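Local coordinates for cyclic nucleotide-binding protein (Ruegeria pomeroyi, PDB 3FX3) that probably acts as a DNA-binding transcription factor of the Crp family, pairing a cyclic nucleotide-binding domain with a helix-turn-helix domain, at residues V63-M68 and V99-V104; R37-G42 and V109-S114; A205-K210 and A220-Y225. All blocks are in the same frame, centred on the assembly; numbering follows the deposited sequence.

How the contacts relate
Contacts 1 and 2 both belong to the beta roll of the cyclic nucleotide-binding domain, one in each of its two sheets, and they touch where Gly42 N lies 2.8 Å from Ala103 O. Contact 1 joins two inner strands over four residue pairs and is largely buried, with apolar side chains on one face and polar groups plus one phenylalanine on the other. Contact 2 involves an outermost strand, is partly buried, and rests on one backbone pair plus a tyrosine-histidine bond. Contact 3, also partly buried, lies in the helix-turn-helix domain, its centre about 30 Å from that of contact 1; it sets a loop and strand against a helix by apolar packing, without a hydrogen bond.

Contact 1: residues V63-M68 and V99-V104; sequences VKLFRM and VSAEAV
Lys64 and Glu102 face each other as a hydrogen-bonded pair of two antiparallel strands in the beta roll of the cyclic nucleotide-binding domain. Lys64 N reaches Glu102 O at 2.9 Å, and Glu102 N returns to Lys64 O. Phe66 and Ser100 repeat the exchange two residues further on, so four backbone bonds tie 63-68 to 100-103. Both strands are inner ones: strand 74-81 flanks the first and strand 44-46 the second.

The side chain of Lys64 runs beside that of Glu102, both pointing the same way. Its CB lies 3.6 Å from Val104 CG2, and that same methyl also meets CG and CD as the valine crosses the lysine at about a right angle. Farther out CE comes within 3.8 Å of Glu102 OE2. The tip, NZ, stops short of a salt bridge, and a water spans the gap, taking a hydrogen bond from NZ and lying 2.8 Å from Glu102 OE2, to which it probably donates.

On the same face sits the Phe66 ring. Its CG is tucked between the backbone N and the carbonyl carbon (chi1 63°), which brings the ring back over the neighbouring strand. Ser100 CB lies over one ring face in a CH-pi contact, 4.0 Å from the centroid and displaced toward the rim, while Glu102 CB meets the edge at CE1. Ser100 OG has its own partner in Gln48 N.

The other face is apolar and buried. Val63, Leu65 and Ala101 line it, and Phe86 of strand 84-86 packs on the valine and the leucine. Leu65 divides its contacts: CG touches Val99 CG2, whereas CD1 rests 3.8 Å from Ala101 CB.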
loop_
_atom_site.group_PDB
_atom_site.type_symbol
_atom_site.label_atom_id
_atom_site.label_comp_id
_atom_site.label_asym_id
_atom_site.label_seq_id
_atom_site.Cartn_x
_atom_site.Cartn_y
_atom_site.Cartn_z
ATOM N N VAL B 63 -5.709 -17.184 10.998
ATOM C CA VAL B 63 -5.094 -16.783 12.264
ATOM C C VAL B 63 -5.625 -15.414 12.625
ATOM O O VAL B 63 -5.719 -14.540 11.762
ATOM C CB VAL B 63 -3.564 -16.731 12.110
ATOM C CG1 VAL B 63 -2.876 -16.162 13.349
ATOM C CG2 VAL B 63 -3.061 -18.135 11.807
ATOM N N LYS B 64 -6.001 -15.208 13.880
ATOM C CA LYS B 64 -6.413 -13.867 14.308
ATOM C C LYS B 64 -5.352 -13.247 15.206
ATOM O O LYS B 64 -4.707 -13.949 15.984
ATOM C CB LYS B 64 -7.763 -13.894 15.012
ATOM C CG LYS B 64 -7.756 -14.356 16.474
ATOM C CD LYS B 64 -9.146 -14.246 17.151
ATOM C CE LYS B 64 -9.227 -15.180 18.363
ATOM N NZ LYS B 64 -10.538 -15.178 19.081
ATOM N N LEU B 65 -5.177 -11.939 15.099
ATOM C CA LEU B 65 -4.333 -11.190 16.006
ATOM C C LEU B 65 -5.267 -10.322 16.849
ATOM O O LEU B 65 -6.172 -9.708 16.304
ATOM C CB LEU B 65 -3.366 -10.292 15.233
ATOM C CG LEU B 65 -2.043 -10.900 14.731
ATOM C CD1 LEU B 65 -2.188 -12.308 14.278
ATOM C CD2 LEU B 65 -1.384 -10.032 13.625
ATOM N N PHE B 66 -5.014 -10.229 18.146
ATOM C CA PHE B 66 -5.890 -9.468 19.042
ATOM C C PHE B 66 -5.102 -8.903 20.226
ATOM O O PHE B 66 -4.078 -9.465 20.616
ATOM C CB PHE B 66 -7.040 -10.367 19.529
ATOM C CG PHE B 66 -6.594 -11.550 20.354
ATOM C CD1 PHE B 66 -6.236 -12.733 19.744
ATOM C CD2 PHE B 66 -6.576 -11.482 21.745
ATOM C CE1 PHE B 66 -5.816 -13.835 20.492
ATOM C CE2 PHE B 66 -6.170 -12.575 22.517
ATOM C CZ PHE B 66 -5.802 -13.758 21.893
ATOM N N ARG B 67 -5.549 -7.772 20.767
ATOM C CA ARG B 67 -4.990 -7.271 22.009
ATOM C C ARG B 67 -6.015 -7.276 23.115
ATOM O O ARG B 67 -7.214 -7.228 22.863
ATOM C CB ARG B 67 -4.341 -5.902 21.863
ATOM C CG ARG B 67 -5.231 -4.788 21.378
ATOM C CD ARG B 67 -4.524 -3.406 21.574
ATOM N NE ARG B 67 -4.986 -2.700 22.781
ATOM C CZ ARG B 67 -6.184 -2.112 22.920
ATOM N NH1 ARG B 67 -7.080 -2.136 21.913
ATOM N NH2 ARG B 67 -6.499 -1.508 24.081
HETATM N N MSE B 68 -5.520 -7.360 24.342
HETATM C CA MSE B 68 -6.349 -7.316 25.521
HETATM C C MSE B 68 -6.626 -5.867 25.910
HETATM O O MSE B 68 -5.701 -5.123 26.117
HETATM C CB MSE B 68 -5.637 -8.028 26.679
HETATM C CG MSE B 68 -5.313 -9.486 26.362
HETATM SE SE MSE B 68 -6.947 -10.405 25.760
HETATM C CE MSE B 68 -8.053 -9.889 27.254
ATOM N N VAL B 99 0.511 -7.793 20.288
ATOM C CA VAL B 99 -0.723 -8.551 20.166
ATOM C C VAL B 99 -0.441 -10.030 20.403
ATOM O O VAL B 99 0.731 -10.474 20.385
ATOM C CB VAL B 99 -1.376 -8.370 18.782
ATOM C CG1 VAL B 99 -1.771 -6.902 18.555
ATOM C CG2 VAL B 99 -0.468 -8.858 17.676
ATOM N N SER B 100 -1.513 -10.786 20.651
ATOM C CA SER B 100 -1.463 -12.241 20.651
ATOM C C SER B 100 -1.998 -12.744 19.333
ATOM O O SER B 100 -2.691 -12.014 18.640
ATOM C CB SER B 100 -2.306 -12.782 21.802
ATOM O OG SER B 100 -1.799 -12.287 23.030
ATOM N N ALA B 101 -1.657 -13.988 18.991
ATOM C CA ALA B 101 -2.107 -14.647 17.763
ATOM C C ALA B 101 -2.639 -16.027 18.137
ATOM O O ALA B 101 -2.000 -16.769 18.890
ATOM C CB ALA B 101 -0.957 -14.826 16.794
ATOM N N GLU B 102 -3.765 -16.384 17.556
ATOM C CA GLU B 102 -4.436 -17.635 17.841
ATOM C C GLU B 102 -5.038 -18.177 16.566
ATOM O O GLU B 102 -5.557 -17.400 15.770
ATOM C CB GLU B 102 -5.547 -17.366 18.837
ATOM C CG GLU B 102 -6.185 -18.575 19.405
ATOM C CD GLU B 102 -7.144 -18.199 20.546
ATOM O OE1 GLU B 102 -6.636 -17.762 21.609
ATOM O OE2 GLU B 102 -8.380 -18.314 20.346
ATOM N N ALA B 103 -4.974 -19.487 16.392
ATOM C CA ALA B 103 -5.591 -20.156 15.262
ATOM C C ALA B 103 -7.121 -20.091 15.396
ATOM O O ALA B 103 -7.672 -20.440 16.428
ATOM C CB ALA B 103 -5.142 -21.604 15.197
ATOM N N VAL B 104 -7.780 -19.626 14.341
ATOM C CA VAL B 104 -9.253 -19.517 14.278
ATOM C C VAL B 104 -9.831 -20.768 13.626
ATOM O O VAL B 104 -10.907 -21.166 13.950
ATOM C CB VAL B 104 -9.687 -18.239 13.477
ATOM C CG1 VAL B 104 -11.164 -18.284 13.101
ATOM C CG2 VAL B 104 -9.384 -16.998 14.297
HETATM O O HOH W 1 -9.828 -16.206 21.381
#

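Contact 2: residues R37-G42 and V109-S114; sequences RSYDRG and VMHIPS
This is an edge-strand contact of the beta roll: Tyr39 and Arg37, on the outermost strand 35-39, meet His111 and Val109 of the antiparallel strand 107-113. The backbone share is one hydrogen-bonded pair, with Arg37 N bonded to Val109 O at 3.0 Å and Val109 N to Arg37 O at 2.8 Å, both nearly straight. The short segments diverge, their directions 134° apart, yet the sheet continues at either side of the pair, where Tyr39 bonds with Cys107 and His111 with Val35 through the backbone.

Side chains carry the rest. Tyr39 and His111 approach from opposite directions, and the phenol OH meets NE2 at 2.7 Å, in a hydrogen bond whose donor may be either residue. The rings meet at their edges, planes 77° apart, without stacking. In both residues CG stands opposite the carbonyl carbon (chi1 -63° for Tyr39, and much the same for His111), a setting that lets the rings reach across to each other.

Val109 touches both rings. Its CG2 lies 3.9 Å from Tyr39 CE1, while CG1 of the same residue sits over a face of the His111 ring. From the other strand, Arg37 CB and CG come up to the imidazole rim, CG being 3.8 Å from His111 CD2; beyond them the arginine chain bends at chi2 and its guanidinium leads away.

At the far side of the imidazole, ND1 is hydrogen-bonded to His56 ND1. With both nitrogens engaged, the rotation of the buried imidazole is fixed, and since a histidine and a hydroxyl can each give or take a proton, His56, His111 and Tyr39 probably share a linked proton arrangement.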
loop_
_atom_site.group_PDB
_atom_site.type_symbol
_atom_site.label_atom_id
_atom_site.label_comp_id
_atom_site.label_asym_id
_atom_site.label_seq_id
_atom_site.Cartn_x
_atom_site.Cartn_y
_atom_site.Cartn_z
ATOM N N ARG B 37 4.934 -25.551 11.482
ATOM C CA ARG B 37 4.079 -25.930 12.588
ATOM C C ARG B 37 2.607 -25.972 12.208
ATOM O O ARG B 37 2.153 -25.183 11.387
ATOM C CB ARG B 37 4.258 -24.975 13.763
ATOM C CG ARG B 37 5.629 -25.010 14.414
ATOM C CD ARG B 37 5.851 -26.325 15.132
ATOM N NE ARG B 37 7.083 -26.317 15.909
ATOM C CZ ARG B 37 8.206 -26.948 15.566
ATOM N NH1 ARG B 37 8.296 -27.659 14.423
ATOM N NH2 ARG B 37 9.268 -26.852 16.363
ATOM N N SER B 38 1.883 -26.880 12.872
ATOM C CA SER B 38 0.431 -26.982 12.798
ATOM C C SER B 38 -0.174 -26.538 14.082
ATOM O O SER B 38 0.426 -26.729 15.118
ATOM C CB SER B 38 0.017 -28.426 12.589
ATOM O OG SER B 38 0.236 -28.711 11.235
ATOM N N TYR B 39 -1.364 -25.952 14.001
ATOM C CA TYR B 39 -2.077 -25.448 15.178
ATOM C C TYR B 39 -3.538 -25.929 15.115
ATOM O O TYR B 39 -4.169 -25.904 14.051
ATOM C CB TYR B 39 -1.995 -23.910 15.242
ATOM C CG TYR B 39 -0.582 -23.410 15.405
ATOM C CD1 TYR B 39 0.224 -23.187 14.301
ATOM C CD2 TYR B 39 -0.036 -23.191 16.666
ATOM C CE1 TYR B 39 1.550 -22.760 14.434
ATOM C CE2 TYR B 39 1.266 -22.768 16.817
ATOM C CZ TYR B 39 2.071 -22.551 15.677
ATOM O OH TYR B 39 3.398 -22.141 15.799
ATOM N N ASP B 40 -4.058 -26.415 16.230
ATOM C CA ASP B 40 -5.486 -26.723 16.308
ATOM C C ASP B 40 -6.255 -25.408 16.414
ATOM O O ASP B 40 -5.708 -24.364 16.805
ATOM C CB ASP B 40 -5.833 -27.539 17.565
ATOM C CG ASP B 40 -5.120 -28.875 17.627
ATOM O OD1 ASP B 40 -4.732 -29.400 16.576
ATOM O OD2 ASP B 40 -4.984 -29.422 18.740
ATOM N N ARG B 41 -7.540 -25.475 16.096
ATOM C CA ARG B 41 -8.439 -24.360 16.345
ATOM C C ARG B 41 -8.300 -23.954 17.796
ATOM O O ARG B 41 -8.285 -24.810 18.683
ATOM C CB ARG B 41 -9.894 -24.758 16.109
ATOM C CG ARG B 41 -10.825 -23.550 15.941
ATOM C CD ARG B 41 -12.041 -23.590 16.867
ATOM N NE ARG B 41 -13.284 -23.448 16.115
ATOM C CZ ARG B 41 -13.784 -22.292 15.694
ATOM N NH1 ARG B 41 -14.905 -22.291 14.995
ATOM N NH2 ARG B 41 -13.154 -21.149 15.957
ATOM N N GLY B 42 -8.177 -22.657 18.024
ATOM C CA GLY B 42 -8.052 -22.103 19.369
ATOM C C GLY B 42 -6.649 -22.161 19.969
ATOM O O GLY B 42 -6.434 -21.703 21.089
ATOM N N VAL B 109 1.388 -23.170 9.533
ATOM C CA VAL B 109 2.168 -21.954 9.454
ATOM C C VAL B 109 3.629 -22.308 9.169
ATOM O O VAL B 109 4.154 -23.327 9.626
ATOM C CB VAL B 109 2.050 -21.156 10.741
ATOM C CG1 VAL B 109 2.861 -19.836 10.669
ATOM C CG2 VAL B 109 0.585 -20.907 11.082
HETATM N N MSE B 110 4.280 -21.445 8.402
HETATM C CA MSE B 110 5.697 -21.488 8.203
HETATM C C MSE B 110 6.319 -20.351 8.986
HETATM O O MSE B 110 6.011 -19.171 8.763
HETATM C CB MSE B 110 6.033 -21.321 6.719
HETATM C CG MSE B 110 7.504 -21.600 6.411
HETATM SE SE MSE B 110 7.956 -21.054 4.597
HETATM C CE MSE B 110 7.849 -19.122 4.835
ATOM N N HIS B 111 7.219 -20.686 9.881
ATOM C CA HIS B 111 7.892 -19.671 10.691
ATOM C C HIS B 111 9.340 -19.525 10.195
ATOM O O HIS B 111 10.069 -20.502 10.123
ATOM C CB HIS B 111 7.916 -20.091 12.170
ATOM C CG HIS B 111 6.571 -20.339 12.777
ATOM N ND1 HIS B 111 5.786 -19.330 13.292
ATOM C CD2 HIS B 111 5.923 -21.498 13.064
ATOM C CE1 HIS B 111 4.673 -19.851 13.779
ATOM N NE2 HIS B 111 4.746 -21.162 13.690
ATOM N N ILE B 112 9.760 -18.309 9.899
ATOM C CA ILE B 112 11.157 -18.036 9.548
ATOM C C ILE B 112 11.834 -17.430 10.769
ATOM O O ILE B 112 11.439 -16.343 11.202
ATOM C CB ILE B 112 11.273 -17.038 8.416
ATOM C CG1 ILE B 112 10.538 -17.531 7.166
ATOM C CG2 ILE B 112 12.772 -16.819 8.075
ATOM C CD1 ILE B 112 11.052 -18.846 6.640
ATOM N N PRO B 113 12.838 -18.119 11.338
ATOM C CA PRO B 113 13.453 -17.525 12.527
ATOM C C PRO B 113 14.066 -16.164 12.213
ATOM O O PRO B 113 14.697 -16.001 11.192
ATOM C CB PRO B 113 14.533 -18.525 12.941
ATOM C CG PRO B 113 14.191 -19.784 12.253
ATOM C CD PRO B 113 13.368 -19.446 11.022
ATOM N N SER B 114 13.852 -15.196 13.089
ATOM C CA SER B 114 14.342 -13.848 12.860
ATOM C C SER B 114 15.841 -13.779 12.593
ATOM O O SER B 114 16.248 -13.100 11.643
ATOM C CB SER B 114 14.004 -12.950 14.054
ATOM O OG SER B 114 12.605 -12.928 14.211
#

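Contact 3: residues A205-K210 and A220-Y225; sequences AGVTVK and ALLRDY
The ring of Tyr225 is the one aromatic group here, and Ala205 CB approaches it obliquely, reaching CD2 at 3.8 Å and also touching CB and CG of Tyr225. Trp234, from the C-terminal tail, meets the same tyrosine edge to face and also packs on Ala205 and Leu221. The tyrosine's CG stands opposite its backbone N (chi1 -169°), which carries the ring along the side of the helix that looks toward the alanine.

These residues belong to the Crp-like helix-turn-helix domain. Helix 192-203 ends in a Schellman motif with Gly206, at positive phi, as its C-prime residue: Gly206 N bonds to Lys203 O and Val207 N to Leu202 O. The chain then enters strand 207-209, an outermost strand of a small antiparallel sheet, and helix 219-227 packs against the turn and the start of that strand.

From that helix two leucines come forward. Leu221 sends CD2 over the backbone of the turn, to 3.3 Å from Ala205 O and 4.1 Å from Gly206 N. Gly206 has no side chain, and the Leu221 methyl therefore meets bare backbone at this point of the turn. Leu222 reaches deeper: its CD1 lies 4.0 Å from Ala205 CB and 3.9 Å from Val207 CG2, and CD2 touches the same valine methyl. The valine and leucine side chains cross at a slant, and helix 154-165 meets both, through Leu162 on Val207 and Ala159 on Leu222.

No hydrogen bond passes between 205-210 and 220-225. Their hold on each other is therefore one of shape and buried apolar surface, with methyls of Leu221, Leu222 and Val207 and the CB of Ala205 in contact between helix and turn. The backbone of Gly206 is already served by helix 192-203 and by Glu217, which leaves helix 219-227 to meet the turn through apolar contact alone.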
loop_
_atom_site.group_PDB
_atom_site.type_symbol
_atom_site.label_atom_id
_atom_site.label_comp_id
_atom_site.label_asym_id
_atom_site.label_seq_id
_atom_site.Cartn_x
_atom_site.Cartn_y
_atom_site.Cartn_z
ATOM N N ALA B 205 -24.340 -14.596 -8.511
ATOM C CA ALA B 205 -23.040 -14.737 -9.212
ATOM C C ALA B 205 -22.354 -16.103 -9.000
ATOM O O ALA B 205 -21.176 -16.270 -9.327
ATOM C CB ALA B 205 -22.088 -13.602 -8.798
ATOM N N GLY B 206 -23.089 -17.060 -8.437
ATOM C CA GLY B 206 -22.608 -18.438 -8.260
ATOM C C GLY B 206 -21.951 -18.783 -6.926
ATOM O O GLY B 206 -21.300 -19.832 -6.815
ATOM N N VAL B 207 -22.120 -17.916 -5.920
ATOM C CA VAL B 207 -21.481 -18.097 -4.604
ATOM C C VAL B 207 -22.465 -18.570 -3.516
ATOM O O VAL B 207 -23.507 -17.955 -3.287
ATOM C CB VAL B 207 -20.806 -16.806 -4.112
ATOM C CG1 VAL B 207 -19.984 -17.083 -2.805
ATOM C CG2 VAL B 207 -19.901 -16.220 -5.183
ATOM N N THR B 208 -22.114 -19.664 -2.848
ATOM C CA THR B 208 -22.876 -20.168 -1.704
ATOM C C THR B 208 -21.943 -20.152 -0.506
ATOM O O THR B 208 -20.857 -20.736 -0.556
ATOM C CB THR B 208 -23.354 -21.596 -1.942
ATOM O OG1 THR B 208 -24.001 -21.661 -3.222
ATOM C CG2 THR B 208 -24.331 -22.058 -0.828
ATOM N N VAL B 209 -22.336 -19.452 0.553
ATOM C CA VAL B 209 -21.521 -19.404 1.764
ATOM C C VAL B 209 -22.096 -20.387 2.774
ATOM O O VAL B 209 -23.285 -20.369 3.038
ATOM C CB VAL B 209 -21.437 -17.972 2.329
ATOM C CG1 VAL B 209 -20.424 -17.903 3.494
ATOM C CG2 VAL B 209 -21.035 -16.981 1.205
ATOM N N LYS B 210 -21.253 -21.265 3.303
ATOM C CA LYS B 210 -21.654 -22.230 4.333
ATOM C C LYS B 210 -20.919 -21.926 5.661
ATOM O O LYS B 210 -20.302 -20.861 5.795
ATOM C CB LYS B 210 -21.380 -23.655 3.845
ATOM C CG LYS B 210 -21.957 -23.921 2.455
ATOM C CD LYS B 210 -22.456 -25.335 2.337
ATOM C CE LYS B 210 -22.610 -25.757 0.884
ATOM N NZ LYS B 210 -23.169 -27.149 0.779
ATOM N N ALA B 220 -14.938 -17.158 -13.449
ATOM C CA ALA B 220 -15.122 -16.183 -14.507
ATOM C C ALA B 220 -16.426 -15.408 -14.274
ATOM O O ALA B 220 -16.443 -14.176 -14.308
ATOM C CB ALA B 220 -15.114 -16.880 -15.881
ATOM N N LEU B 221 -17.506 -16.131 -14.006
ATOM C CA LEU B 221 -18.777 -15.503 -13.654
ATOM C C LEU B 221 -18.636 -14.528 -12.467
ATOM O O LEU B 221 -19.212 -13.438 -12.477
ATOM C CB LEU B 221 -19.804 -16.577 -13.332
ATOM C CG LEU B 221 -21.258 -16.139 -13.141
ATOM C CD1 LEU B 221 -21.942 -15.878 -14.487
ATOM C CD2 LEU B 221 -22.015 -17.210 -12.364
ATOM N N LEU B 222 -17.854 -14.906 -11.457
ATOM C CA LEU B 222 -17.704 -14.047 -10.279
ATOM C C LEU B 222 -16.906 -12.800 -10.630
ATOM O O LEU B 222 -17.292 -11.685 -10.264
ATOM C CB LEU B 222 -17.075 -14.802 -9.098
ATOM C CG LEU B 222 -16.993 -14.036 -7.763
ATOM C CD1 LEU B 222 -18.336 -13.432 -7.366
ATOM C CD2 LEU B 222 -16.478 -14.947 -6.648
ATOM N N ARG B 223 -15.804 -12.988 -11.355
ATOM C CA ARG B 223 -15.020 -11.853 -11.878
ATOM C C ARG B 223 -15.847 -10.898 -12.745
ATOM O O ARG B 223 -15.616 -9.694 -12.740
ATOM C CB ARG B 223 -13.810 -12.336 -12.678
ATOM C CG ARG B 223 -12.840 -11.208 -13.033
ATOM C CD ARG B 223 -11.472 -11.721 -13.486
ATOM N NE ARG B 223 -10.929 -12.751 -12.594
ATOM C CZ ARG B 223 -10.351 -12.536 -11.400
ATOM N NH1 ARG B 223 -10.215 -11.297 -10.901
ATOM N NH2 ARG B 223 -9.893 -13.583 -10.691
ATOM N N ASP B 224 -16.810 -11.433 -13.486
ATOM C CA ASP B 224 -17.678 -10.578 -14.272
ATOM C C ASP B 224 -18.494 -9.687 -13.356
ATOM O O ASP B 224 -18.576 -8.476 -13.578
ATOM C CB ASP B 224 -18.617 -11.376 -15.174
ATOM C CG ASP B 224 -19.206 -10.521 -16.267
ATOM O OD1 ASP B 224 -18.411 -9.972 -17.066
ATOM O OD2 ASP B 224 -20.441 -10.369 -16.310
ATOM N N TYR B 225 -19.086 -10.295 -12.329
ATOM C CA TYR B 225 -19.815 -9.546 -11.316
ATOM C C TYR B 225 -18.940 -8.432 -10.754
ATOM O O TYR B 225 -19.355 -7.280 -10.696
ATOM C CB TYR B 225 -20.283 -10.460 -10.168
ATOM C CG TYR B 225 -21.255 -9.763 -9.245
ATOM C CD1 TYR B 225 -20.815 -8.964 -8.201
ATOM C CD2 TYR B 225 -22.609 -9.857 -9.459
ATOM C CE1 TYR B 225 -21.710 -8.297 -7.372
ATOM C CE2 TYR B 225 -23.517 -9.207 -8.634
ATOM C CZ TYR B 225 -23.065 -8.427 -7.595
ATOM O OH TYR B 225 -23.990 -7.793 -6.800
#